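Local coordinates for aldehyde dehydrogenase family protein (PDB 5IUV) that probably oxidises indole-3-acetaldehyde to the auxin indole-3-acetic acid, using bound NAD+ as the hydride acceptor, at residues R46-V51 and T106-K111; A285-A290 and L319-E324; G342-T347 and N351-Y356; E417-A422 and H442-A447. All coordinates share one frame; numbering follows the deposited sequence.

Interaction 1 of 4, residues R46-V51 and T106-K111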
loop_
_atom_site.group_PDB
_atom_site.type_symbol
_atom_site.label_atom_id
_atom_site.label_comp_id
_atom_site.label_asym_id
_atom_site.label_seq_id
_atom_site.Cartn_x
_atom_site.Cartn_y
_atom_site.Cartn_z
ATOM N N ARG A 46 22.977 23.254 -40.256
ATOM C CA ARG A 46 21.904 23.422 -41.235
ATOM C C ARG A 46 20.638 23.964 -40.577
ATOM O O ARG A 46 20.406 23.755 -39.379
ATOM C CB ARG A 46 21.594 22.102 -41.940
ATOM C CG ARG A 46 20.786 21.124 -41.095
ATOM C CD ARG A 46 20.556 19.810 -41.825
ATOM N NE ARG A 46 21.796 19.059 -41.987
ATOM C CZ ARG A 46 21.869 17.840 -42.514
ATOM N NH1 ARG A 46 20.768 17.226 -42.933
ATOM N NH2 ARG A 46 23.046 17.236 -42.623
ATOM N N LEU A 47 19.823 24.660 -41.364
ATOM C CA LEU A 47 18.540 25.144 -40.876
ATOM C C LEU A 47 17.504 24.038 -40.986
ATOM O O LEU A 47 17.227 23.541 -42.075
ATOM C CB LEU A 47 18.079 26.374 -41.654
ATOM C CG LEU A 47 16.684 26.905 -41.309
ATOM C CD1 LEU A 47 16.639 27.510 -39.909
ATOM C CD2 LEU A 47 16.224 27.920 -42.346
ATOM N N LEU A 48 16.930 23.659 -39.851
ATOM C CA LEU A 48 15.936 22.601 -39.823
ATOM C C LEU A 48 14.536 23.128 -40.096
ATOM O O LEU A 48 13.793 22.553 -40.888
ATOM C CB LEU A 48 15.962 21.888 -38.470
ATOM C CG LEU A 48 17.259 21.156 -38.134
ATOM C CD1 LEU A 48 17.177 20.519 -36.747
ATOM C CD2 LEU A 48 17.576 20.110 -39.208
ATOM N N ALA A 49 14.179 24.218 -39.425
ATOM C CA ALA A 49 12.836 24.771 -39.525
ATOM C C ALA A 49 12.753 26.142 -38.894
ATOM O O ALA A 49 13.551 26.488 -38.018
ATOM C CB ALA A 49 11.824 23.845 -38.863
ATOM N N LYS A 50 11.774 26.920 -39.339
ATOM C CA LYS A 50 11.402 28.129 -38.631
ATOM C C LYS A 50 10.275 27.739 -37.685
ATOM O O LYS A 50 9.212 27.293 -38.113
ATOM C CB LYS A 50 10.999 29.241 -39.601
ATOM C CG LYS A 50 12.180 29.769 -40.433
ATOM C CD LYS A 50 11.857 31.083 -41.135
ATOM C CE LYS A 50 13.076 31.637 -41.870
ATOM N NZ LYS A 50 14.148 32.117 -40.954
ATOM N N VAL A 51 10.537 27.874 -36.390
ATOM C CA VAL A 51 9.642 27.375 -35.358
ATOM C C VAL A 51 8.871 28.509 -34.693
ATOM O O VAL A 51 9.443 29.555 -34.402
ATOM C CB VAL A 51 10.436 26.594 -34.286
ATOM C CG1 VAL A 51 9.536 26.154 -33.136
ATOM C CG2 VAL A 51 11.139 25.404 -34.922
ATOM N N THR A 106 18.152 13.708 -33.117
ATOM C CA THR A 106 19.560 13.804 -33.469
ATOM C C THR A 106 19.875 15.102 -34.211
ATOM O O THR A 106 20.840 15.786 -33.884
ATOM C CB THR A 106 19.991 12.593 -34.317
ATOM O OG1 THR A 106 20.099 11.449 -33.462
ATOM C CG2 THR A 106 21.342 12.842 -35.000
ATOM N N LEU A 107 19.061 15.445 -35.203
ATOM C CA LEU A 107 19.260 16.688 -35.946
ATOM C C LEU A 107 19.065 17.915 -35.058
ATOM O O LEU A 107 19.779 18.908 -35.193
ATOM C CB LEU A 107 18.308 16.756 -37.147
ATOM C CG LEU A 107 18.565 15.729 -38.253
ATOM C CD1 LEU A 107 17.454 15.771 -39.288
ATOM C CD2 LEU A 107 19.932 15.983 -38.893
ATOM N N ASP A 108 18.104 17.838 -34.146
ATOM C CA ASP A 108 17.727 18.990 -33.328
ATOM C C ASP A 108 18.801 19.352 -32.302
ATOM O O ASP A 108 19.160 20.520 -32.156
ATOM C CB ASP A 108 16.402 18.707 -32.618
ATOM C CG ASP A 108 15.635 19.958 -32.271
ATOM O OD1 ASP A 108 16.172 21.082 -32.430
ATOM O OD2 ASP A 108 14.484 19.800 -31.811
ATOM N N MET A 109 19.314 18.359 -31.582
ATOM C CA MET A 109 20.229 18.675 -30.488
ATOM C C MET A 109 21.527 17.862 -30.482
ATOM O O MET A 109 22.326 17.982 -29.556
ATOM C CB MET A 109 19.496 18.529 -29.144
ATOM C CG MET A 109 18.718 17.228 -28.965
ATOM S SD MET A 109 19.794 15.816 -28.680
ATOM C CE MET A 109 20.672 16.340 -27.202
ATOM N N GLY A 110 21.730 17.033 -31.502
ATOM C CA GLY A 110 23.053 16.502 -31.777
ATOM C C GLY A 110 23.478 15.158 -31.216
ATOM O O GLY A 110 24.618 14.759 -31.424
ATOM N N LYS A 111 22.600 14.446 -30.515
ATOM C CA LYS A 111 23.015 13.164 -29.940
ATOM C C LYS A 111 23.094 12.093 -31.040
ATOM O O LYS A 111 22.440 12.218 -32.073
ATOM C CB LYS A 111 22.070 12.738 -28.807
ATOM C CG LYS A 111 20.737 12.188 -29.254
ATOM C CD LYS A 111 19.979 11.616 -28.064
ATOM C CE LYS A 111 19.783 12.671 -26.984
ATOM N NZ LYS A 111 19.396 12.068 -25.692
#
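Leu48 meets the last turn of helix 98-109 with its two methyl groups. CD1 lies 3.4 Å from the carbonyl O of Leu107, its closest partner across the contact. The same methyl sits 3.8 Å from CA of Asp108. It therefore rests on the peptide between the two residues as much as on a side chain. CD2 and CD1 together straddle Leu107 CB, with CD1 3.9 Å away. CG of Leu48 lies anti to its carbonyl carbon (chi1 -64°), and the chain then extends to place CD1 against the helix. The side chain of Leu107 passes that of Leu48 at a slant and goes on to Arg46. There its CD2 lies over one face of the guanidinium, off toward the rim, 4.3 Å from NH1. The charge of Arg46 is paired with Asp44 in a salt bridge; Leu107 CD2 adds an apolar contact.

Further out, Leu107 O accepts a hydrogen bond from Ser41 OG, and Asp108 OD2 accepts one from the backbone N of Leu198. The carbonyl touched by Leu48 CD1 thus has a polar partner as well. The side chain of Asp108 is about 11 Å from the bound NAD. Strand 47-52 is paired with strand 36-40 in a two-stranded antiparallel sheet. From this strand the Leu48 side chain points toward the helix. Gly110 N bonds to Thr106 O at 2.8 Å, and Gly110 leaves helical angles with a positive phi. Across the contact the chemistry is apolar and van der Waals, while these polar groups find their partners in neighbouring parts of the chain.

Interaction 2 of 4, residues A285-A290 and L319-E324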
loop_
_atom_site.group_PDB
_atom_site.type_symbol
_atom_site.label_atom_id
_atom_site.label_comp_id
_atom_site.label_asym_id
_atom_site.label_seq_id
_atom_site.Cartn_x
_atom_site.Cartn_y
_atom_site.Cartn_z
ATOM N N ALA A 285 34.602 -3.481 -14.837
ATOM C CA ALA A 285 33.229 -3.012 -14.946
ATOM C C ALA A 285 33.091 -1.610 -14.357
ATOM O O ALA A 285 32.417 -0.755 -14.927
ATOM C CB ALA A 285 32.283 -3.984 -14.256
ATOM N N ALA A 286 33.742 -1.369 -13.224
ATOM C CA ALA A 286 33.704 -0.044 -12.604
ATOM C C ALA A 286 34.380 1.001 -13.496
ATOM O O ALA A 286 33.937 2.148 -13.576
ATOM C CB ALA A 286 34.362 -0.077 -11.232
ATOM N N ALA A 287 35.457 0.603 -14.166
ATOM C CA ALA A 287 36.152 1.508 -15.080
ATOM C C ALA A 287 35.308 1.817 -16.310
ATOM O O ALA A 287 35.166 2.983 -16.694
ATOM C CB ALA A 287 37.493 0.920 -15.495
ATOM N N ASP A 288 34.771 0.776 -16.944
ATOM C CA ASP A 288 33.900 0.966 -18.105
ATOM C C ASP A 288 32.731 1.876 -17.762
ATOM O O ASP A 288 32.393 2.786 -18.520
ATOM C CB ASP A 288 33.364 -0.370 -18.626
ATOM C CG ASP A 288 34.455 -1.281 -19.130
ATOM O OD1 ASP A 288 35.559 -0.775 -19.422
ATOM O OD2 ASP A 288 34.201 -2.503 -19.238
ATOM N N SER A 289 32.115 1.619 -16.613
ATOM C CA SER A 289 30.950 2.384 -16.186
ATOM C C SER A 289 31.307 3.816 -15.817
ATOM O O SER A 289 30.533 4.726 -16.078
ATOM C CB SER A 289 30.253 1.698 -15.007
ATOM O OG SER A 289 29.655 0.482 -15.428
ATOM N N ALA A 290 32.480 4.022 -15.224
ATOM C CA ALA A 290 32.904 5.372 -14.868
ATOM C C ALA A 290 33.099 6.221 -16.118
ATOM O O ALA A 290 32.784 7.412 -16.126
ATOM C CB ALA A 290 34.180 5.338 -14.046
ATOM N N LEU A 319 42.881 4.540 -12.397
ATOM C CA LEU A 319 42.796 5.691 -13.295
ATOM C C LEU A 319 43.236 5.369 -14.737
ATOM O O LEU A 319 42.577 5.807 -15.678
ATOM C CB LEU A 319 43.600 6.872 -12.744
ATOM C CG LEU A 319 43.586 8.126 -13.630
ATOM C CD1 LEU A 319 42.157 8.587 -13.912
ATOM C CD2 LEU A 319 44.411 9.245 -12.998
ATOM N N PRO A 320 44.325 4.591 -14.922
ATOM C CA PRO A 320 44.641 4.221 -16.308
ATOM C C PRO A 320 43.557 3.372 -16.968
ATOM O O PRO A 320 43.361 3.472 -18.181
ATOM C CB PRO A 320 45.940 3.419 -16.173
ATOM C CG PRO A 320 46.566 3.933 -14.936
ATOM C CD PRO A 320 45.426 4.235 -14.007
ATOM N N MET A 321 42.862 2.551 -16.185
ATOM C CA MET A 321 41.752 1.766 -16.716
ATOM C C MET A 321 40.620 2.679 -17.184
ATOM O O MET A 321 39.972 2.408 -18.194
ATOM C CB MET A 321 41.239 0.776 -15.665
ATOM C CG MET A 321 42.305 -0.180 -15.146
ATOM S SD MET A 321 41.719 -1.214 -13.785
ATOM C CE MET A 321 40.408 -2.117 -14.605
ATOM N N VAL A 322 40.384 3.756 -16.437
ATOM C CA VAL A 322 39.325 4.701 -16.768
ATOM C C VAL A 322 39.690 5.514 -18.014
ATOM O O VAL A 322 38.842 5.766 -18.873
ATOM C CB VAL A 322 39.028 5.654 -15.584
ATOM C CG1 VAL A 322 38.019 6.721 -15.985
ATOM C CG2 VAL A 322 38.520 4.864 -14.385
ATOM N N ILE A 323 40.954 5.904 -18.113
ATOM C CA ILE A 323 41.446 6.600 -19.299
ATOM C C ILE A 323 41.308 5.738 -20.555
ATOM O O ILE A 323 40.846 6.214 -21.588
ATOM C CB ILE A 323 42.910 7.021 -19.127
ATOM C CG1 ILE A 323 43.026 8.032 -17.987
ATOM C CG2 ILE A 323 43.458 7.617 -20.419
ATOM C CD1 ILE A 323 44.442 8.363 -17.618
ATOM N N GLU A 324 41.690 4.468 -20.464
ATOM C CA GLU A 324 41.582 3.577 -21.613
ATOM C C GLU A 324 40.125 3.361 -22.018
ATOM O O GLU A 324 39.804 3.340 -23.209
ATOM C CB GLU A 324 42.251 2.232 -21.329
ATOM C CG GLU A 324 42.139 1.256 -22.492
ATOM C CD GLU A 324 43.109 0.096 -22.395
ATOM O OE1 GLU A 324 43.433 -0.321 -21.262
ATOM O OE2 GLU A 324 43.553 -0.394 -23.458
#
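The axes of the two short helical segments 285-290 and 319-324 approach to 8.2 Å and cross at -49°, with Ala287 and Val322 nearest at their CA atoms, 4.8 Å apart. Ala287 is the centre of the contact. Its CB lies 3.8 Å from CB of Met321, so the methyl packs against the root of that side chain. The same CB is 4.0 Å from the carbonyl O of Met321, close to the helix backbone itself. The small Ala287 side chain is consistent with the short axis distance. Val322 adds a second contact through one branch. Its CG2, anti to the carbonyl carbon, reaches 4.2 Å from Ala287 CB and 4.4 Å from Ala290 CB. It thereby touches two alanines one helical turn apart. Phe318 of helix 312-326 also touches Ala287, and Val322 rests on Ile387 of strand 382-389. Ala286, on helix 283-295, packs on Trp434 of strand 430-434. The contact sets two alanines of one helix against Met321 and Val322 of the other. Strand 273-276, helix 283-295 and the parallel strand 307-311 form a beta-alpha-beta crossover, and helix 312-326 follows directly. All belong to the mixed-sheet domain of the aldehyde dehydrogenase fold.

Interaction 3 of 4, residues G342-T347 and N351-Y356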
loop_
_atom_site.group_PDB
_atom_site.type_symbol
_atom_site.label_atom_id
_atom_site.label_comp_id
_atom_site.label_asym_id
_atom_site.label_seq_id
_atom_site.Cartn_x
_atom_site.Cartn_y
_atom_site.Cartn_z
ATOM N N GLY A 342 28.194 12.332 -29.633
ATOM C CA GLY A 342 27.728 13.254 -30.654
ATOM C C GLY A 342 28.220 14.676 -30.479
ATOM O O GLY A 342 29.256 14.920 -29.859
ATOM N N ALA A 343 27.467 15.619 -31.035
ATOM C CA ALA A 343 27.774 17.037 -30.886
ATOM C C ALA A 343 27.184 17.575 -29.589
ATOM O O ALA A 343 26.217 17.019 -29.069
ATOM C CB ALA A 343 27.241 17.823 -32.078
ATOM N N LEU A 344 27.773 18.643 -29.060
ATOM C CA LEU A 344 27.132 19.398 -27.984
ATOM C C LEU A 344 26.017 20.235 -28.599
ATOM O O LEU A 344 26.081 20.582 -29.775
ATOM C CB LEU A 344 28.130 20.289 -27.248
ATOM C CG LEU A 344 29.261 19.578 -26.507
ATOM C CD1 LEU A 344 30.210 20.603 -25.911
ATOM C CD2 LEU A 344 28.701 18.686 -25.425
ATOM N N VAL A 345 25.013 20.579 -27.802
ATOM C CA VAL A 345 23.759 21.095 -28.345
ATOM C C VAL A 345 23.913 22.393 -29.151
ATOM O O VAL A 345 23.184 22.599 -30.126
ATOM C CB VAL A 345 22.722 21.307 -27.219
ATOM C CG1 VAL A 345 23.115 22.480 -26.318
ATOM C CG2 VAL A 345 21.321 21.497 -27.807
ATOM N N ASP A 346 24.855 23.255 -28.765
ATOM C CA ASP A 346 25.124 24.479 -29.520
ATOM C C ASP A 346 26.434 25.148 -29.105
ATOM O O ASP A 346 27.130 24.672 -28.205
ATOM C CB ASP A 346 23.963 25.482 -29.383
ATOM C CG ASP A 346 23.694 25.908 -27.936
ATOM O OD1 ASP A 346 24.544 25.695 -27.045
ATOM O OD2 ASP A 346 22.615 26.489 -27.697
ATOM N N THR A 347 26.751 26.261 -29.762
ATOM C CA THR A 347 27.989 26.995 -29.516
ATOM C C THR A 347 28.056 27.530 -28.086
ATOM O O THR A 347 29.115 27.514 -27.454
ATOM C CB THR A 347 28.143 28.168 -30.511
ATOM O OG1 THR A 347 28.182 27.658 -31.851
ATOM C CG2 THR A 347 29.416 28.948 -30.233
ATOM N N ASN A 351 30.965 26.550 -25.414
ATOM C CA ASN A 351 31.831 27.569 -24.838
ATOM C C ASN A 351 31.812 27.528 -23.313
ATOM O O ASN A 351 32.825 27.808 -22.671
ATOM C CB ASN A 351 31.440 28.955 -25.355
ATOM C CG ASN A 351 31.963 29.210 -26.760
ATOM O OD1 ASN A 351 32.861 28.508 -27.227
ATOM N ND2 ASN A 351 31.409 30.215 -27.436
ATOM N N THR A 352 30.668 27.167 -22.737
ATOM C CA THR A 352 30.587 26.934 -21.299
ATOM C C THR A 352 31.499 25.778 -20.894
ATOM O O THR A 352 32.252 25.878 -19.925
ATOM C CB THR A 352 29.148 26.609 -20.846
ATOM O OG1 THR A 352 28.276 27.682 -21.205
ATOM C CG2 THR A 352 29.091 26.407 -19.343
ATOM N N VAL A 353 31.421 24.682 -21.641
ATOM C CA VAL A 353 32.215 23.493 -21.345
ATOM C C VAL A 353 33.708 23.800 -21.442
ATOM O O VAL A 353 34.488 23.414 -20.569
ATOM C CB VAL A 353 31.857 22.327 -22.294
ATOM C CG1 VAL A 353 32.782 21.142 -22.066
ATOM C CG2 VAL A 353 30.402 21.920 -22.108
ATOM N N LEU A 354 34.093 24.512 -22.499
ATOM C CA LEU A 354 35.490 24.894 -22.713
ATOM C C LEU A 354 36.009 25.828 -21.619
ATOM O O LEU A 354 37.188 25.791 -21.261
ATOM C CB LEU A 354 35.655 25.560 -24.085
ATOM C CG LEU A 354 35.592 24.618 -25.291
ATOM C CD1 LEU A 354 35.704 25.399 -26.593
ATOM C CD2 LEU A 354 36.686 23.571 -25.198
ATOM N N SER A 355 35.124 26.668 -21.098
ATOM C CA SER A 355 35.492 27.583 -20.026
ATOM C C SER A 355 35.700 26.833 -18.705
ATOM O O SER A 355 36.539 27.214 -17.890
ATOM C CB SER A 355 34.428 28.668 -19.863
ATOM O OG SER A 355 34.745 29.521 -18.779
ATOM N N TYR A 356 34.937 25.764 -18.494
ATOM C CA TYR A 356 35.128 24.939 -17.303
ATOM C C TYR A 356 36.429 24.137 -17.405
ATOM O O TYR A 356 37.147 23.981 -16.415
ATOM C CB TYR A 356 33.927 24.006 -17.077
ATOM C CG TYR A 356 32.830 24.638 -16.239
ATOM C CD1 TYR A 356 33.050 24.946 -14.903
ATOM C CD2 TYR A 356 31.586 24.939 -16.782
ATOM C CE1 TYR A 356 32.066 25.527 -14.127
ATOM C CE2 TYR A 356 30.591 25.526 -16.014
ATOM C CZ TYR A 356 30.840 25.816 -14.685
ATOM O OH TYR A 356 29.865 26.394 -13.902
#
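Thr347 and Asn351 are joined by a backbone hydrogen bond of the first turn of helix 347-362. Asn351 N donates to Thr347 O at 2.9 Å, with an N-H...O angle of 151°. The donor is tilted 24° from the carbonyl plane. The side chain of Asn351 folds back over the same oxygen. Its CG lies anti to its carbonyl carbon (chi1 -78°), which brings CG to 3.4 Å from Thr347 O. The helix then continues in the regular way, with Ser355 N bonded to Asn351 O at 3.0 Å.

Van der Waals contacts come next. The side chains of Thr347 and Asn351 lie side by side and point the same way. Thr347 CG2 is 3.7 Å from Asn351 ND2, a methyl against an amide nitrogen. This pair is at the surface. A second, buried contact is apolar: Leu344 CD1 meets Val353 CG2 at 4.0 Å. The two side chains meet at a slant, each by one methyl. Leu344 comes from the loop and Val353 from the second turn of the helix.

Polar bonds to other parts place the loop. Val345 N donates to Glu300 OE2, and Leu344 O accepts from Thr381 OG1. Asp346 stands at the N-cap, where OD1 accepts from the backbone N of Gln349, an NADH-binding residue in another structure of this protein. The side chain of Val353 is about 11 Å from the bound NAD. The arrangement is that of a capped helix N-terminus, with the preceding loop folded back on the helix near the cofactor site.

Interaction 4 of 4, residues E417-A422 and H442-A447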
loop_
_atom_site.group_PDB
_atom_site.type_symbol
_atom_site.label_atom_id
_atom_site.label_comp_id
_atom_site.label_asym_id
_atom_site.label_seq_id
_atom_site.Cartn_x
_atom_site.Cartn_y
_atom_site.Cartn_z
ATOM N N GLU A 417 35.232 9.388 4.920
ATOM C CA GLU A 417 35.666 10.527 4.114
ATOM C C GLU A 417 34.967 10.520 2.752
ATOM O O GLU A 417 34.596 11.569 2.231
ATOM C CB GLU A 417 37.189 10.520 3.928
ATOM C CG GLU A 417 37.718 11.785 3.257
ATOM C CD GLU A 417 39.179 11.690 2.841
ATOM O OE1 GLU A 417 39.788 10.609 3.006
ATOM O OE2 GLU A 417 39.712 12.703 2.339
ATOM N N ALA A 418 34.786 9.332 2.186
ATOM C CA ALA A 418 34.099 9.190 0.907
ATOM C C ALA A 418 32.694 9.777 0.992
ATOM O O ALA A 418 32.265 10.516 0.113
ATOM C CB ALA A 418 34.044 7.727 0.492
ATOM N N ILE A 419 31.996 9.455 2.074
ATOM C CA ILE A 419 30.648 9.957 2.305
ATOM C C ILE A 419 30.641 11.475 2.507
ATOM O O ILE A 419 29.797 12.176 1.951
ATOM C CB ILE A 419 30.008 9.243 3.519
ATOM C CG1 ILE A 419 29.761 7.767 3.175
ATOM C CG2 ILE A 419 28.699 9.921 3.930
ATOM C CD1 ILE A 419 29.549 6.855 4.386
ATOM N N GLN A 420 31.590 11.981 3.289
ATOM C CA GLN A 420 31.683 13.420 3.534
ATOM C C GLN A 420 31.893 14.185 2.229
ATOM O O GLN A 420 31.218 15.182 1.972
ATOM C CB GLN A 420 32.821 13.730 4.515
ATOM C CG GLN A 420 32.759 15.124 5.153
ATOM C CD GLN A 420 33.233 16.245 4.228
ATOM O OE1 GLN A 420 34.132 16.053 3.404
ATOM N NE2 GLN A 420 32.629 17.422 4.365
ATOM N N ILE A 421 32.829 13.718 1.410
ATOM C CA ILE A 421 33.105 14.370 0.138
ATOM C C ILE A 421 31.895 14.282 -0.782
ATOM O O ILE A 421 31.506 15.264 -1.407
ATOM C CB ILE A 421 34.326 13.752 -0.566
ATOM C CG1 ILE A 421 35.596 14.070 0.219
ATOM C CG2 ILE A 421 34.450 14.285 -1.994
ATOM C CD1 ILE A 421 36.780 13.238 -0.189
ATOM N N ALA A 422 31.296 13.097 -0.841
ATOM C CA ALA A 422 30.166 12.848 -1.717
ATOM C C ALA A 422 28.974 13.740 -1.366
ATOM O O ALA A 422 28.266 14.217 -2.254
ATOM C CB ALA A 422 29.768 11.375 -1.655
ATOM N N HIS A 442 25.374 -1.297 1.973
ATOM C CA HIS A 442 24.087 -0.792 2.451
ATOM C C HIS A 442 24.248 0.446 3.337
ATOM O O HIS A 442 23.484 1.403 3.220
ATOM C CB HIS A 442 23.332 -1.890 3.204
ATOM C CG HIS A 442 22.678 -2.894 2.302
ATOM N ND1 HIS A 442 21.558 -2.602 1.553
ATOM C CD2 HIS A 442 22.989 -4.183 2.025
ATOM C CE1 HIS A 442 21.207 -3.668 0.853
ATOM N NE2 HIS A 442 22.058 -4.641 1.125
ATOM N N LEU A 443 25.232 0.427 4.228
ATOM C CA LEU A 443 25.461 1.574 5.107
ATOM C C LEU A 443 25.914 2.805 4.324
ATOM O O LEU A 443 25.493 3.930 4.617
ATOM C CB LEU A 443 26.482 1.213 6.192
ATOM C CG LEU A 443 25.970 0.146 7.165
ATOM C CD1 LEU A 443 27.020 -0.230 8.210
ATOM C CD2 LEU A 443 24.679 0.609 7.828
ATOM N N THR A 444 26.761 2.608 3.317
ATOM C CA THR A 444 27.214 3.749 2.526
ATOM C C THR A 444 26.062 4.298 1.696
ATOM O O THR A 444 25.840 5.507 1.662
ATOM C CB THR A 444 28.387 3.393 1.599
ATOM O OG1 THR A 444 29.486 2.916 2.386
ATOM C CG2 THR A 444 28.831 4.619 0.796
ATOM N N ALA A 445 25.322 3.407 1.043
ATOM C CA ALA A 445 24.166 3.820 0.251
ATOM C C ALA A 445 23.182 4.615 1.106
ATOM O O ALA A 445 22.657 5.648 0.686
ATOM C CB ALA A 445 23.474 2.601 -0.367
ATOM N N ARG A 446 22.955 4.129 2.316
ATOM C CA ARG A 446 22.034 4.760 3.251
ATOM C C ARG A 446 22.479 6.172 3.636
ATOM O O ARG A 446 21.649 7.058 3.860
ATOM C CB ARG A 446 21.903 3.881 4.496
ATOM C CG ARG A 446 20.869 4.339 5.496
ATOM C CD ARG A 446 20.745 3.344 6.649
ATOM N NE ARG A 446 20.045 2.114 6.269
ATOM C CZ ARG A 446 19.896 1.062 7.071
ATOM N NH1 ARG A 446 20.408 1.085 8.293
ATOM N NH2 ARG A 446 19.240 -0.012 6.654
ATOM N N ALA A 447 23.792 6.384 3.685
ATOM C CA ALA A 447 24.350 7.650 4.157
ATOM C C ALA A 447 24.440 8.721 3.060
ATOM O O ALA A 447 24.597 9.903 3.361
ATOM C CB ALA A 447 25.735 7.413 4.768
#
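Ile419 has CG1 anti to its carbonyl carbon (chi1 -68°) and chi2 extended at 162°, which carries CD1 out toward helix 438-447. CG2 of the same residue lies anti to the backbone N and turns to the same helix. The contact joins two helices of an alpha/beta domain of the aldehyde dehydrogenase fold. Strand 430-434 runs between them in the chain and lies in a mixed sheet, in parallel with strand 273-276.

Ile419 carries the first helix's side of the contact. Its CG1 is 4.1 Å from Thr444 CG2, and the two side chains pass at an angle. The Thr444 methyl meets Ile419, while OG1 bonds back to Lys440 O in its own helix. Ala447 is the last residue of helix 438-447. Its CB meets the end of the CG1 branch, CD1, and the CG2 methyl. The backbones come nearest here too, with the CA atoms of Ile419 and Ala447 7.0 Å apart.

The helix holding Ile419 is seated by Ala418 and Ala422, which both pack on Ile275. Asn423 ND2 bonds to Ala447 O, a polar tie close to the apolar one. The helix holding Thr444 also faces other subunits, and its Ala445 O accepts from Lys491 NZ of the third subunit. At the Ala447 end, Ile419 grips one methyl with two: Ala447 CB lies 3.9 Å from Ile419 CD1 and 4.0 Å from its CG2.

In the fold
Interaction 2 is the buried one; interactions 1, 3 and 4 are partly buried, and interaction 3 has a surface pair. Interactions 1 and 3 are direct neighbours: Gly110 O and Ala343 N are 3.0 Å apart, a probable hydrogen bond, and Met109 packs on Val345. Each has a side chain about 11 Å from the bound NAD. Interactions 2 and 4 have centres about 21 Å apart, and both pair helices by apolar side-chain groups. Helices 283-295, 312-326 and 415-423 all pack on strands of the same mixed sheet. Interaction 4 differs in that one of its helices also meets other subunits. Interaction 3 adds a backbone hydrogen bond, and interaction 1 sets a leucine against a carbonyl.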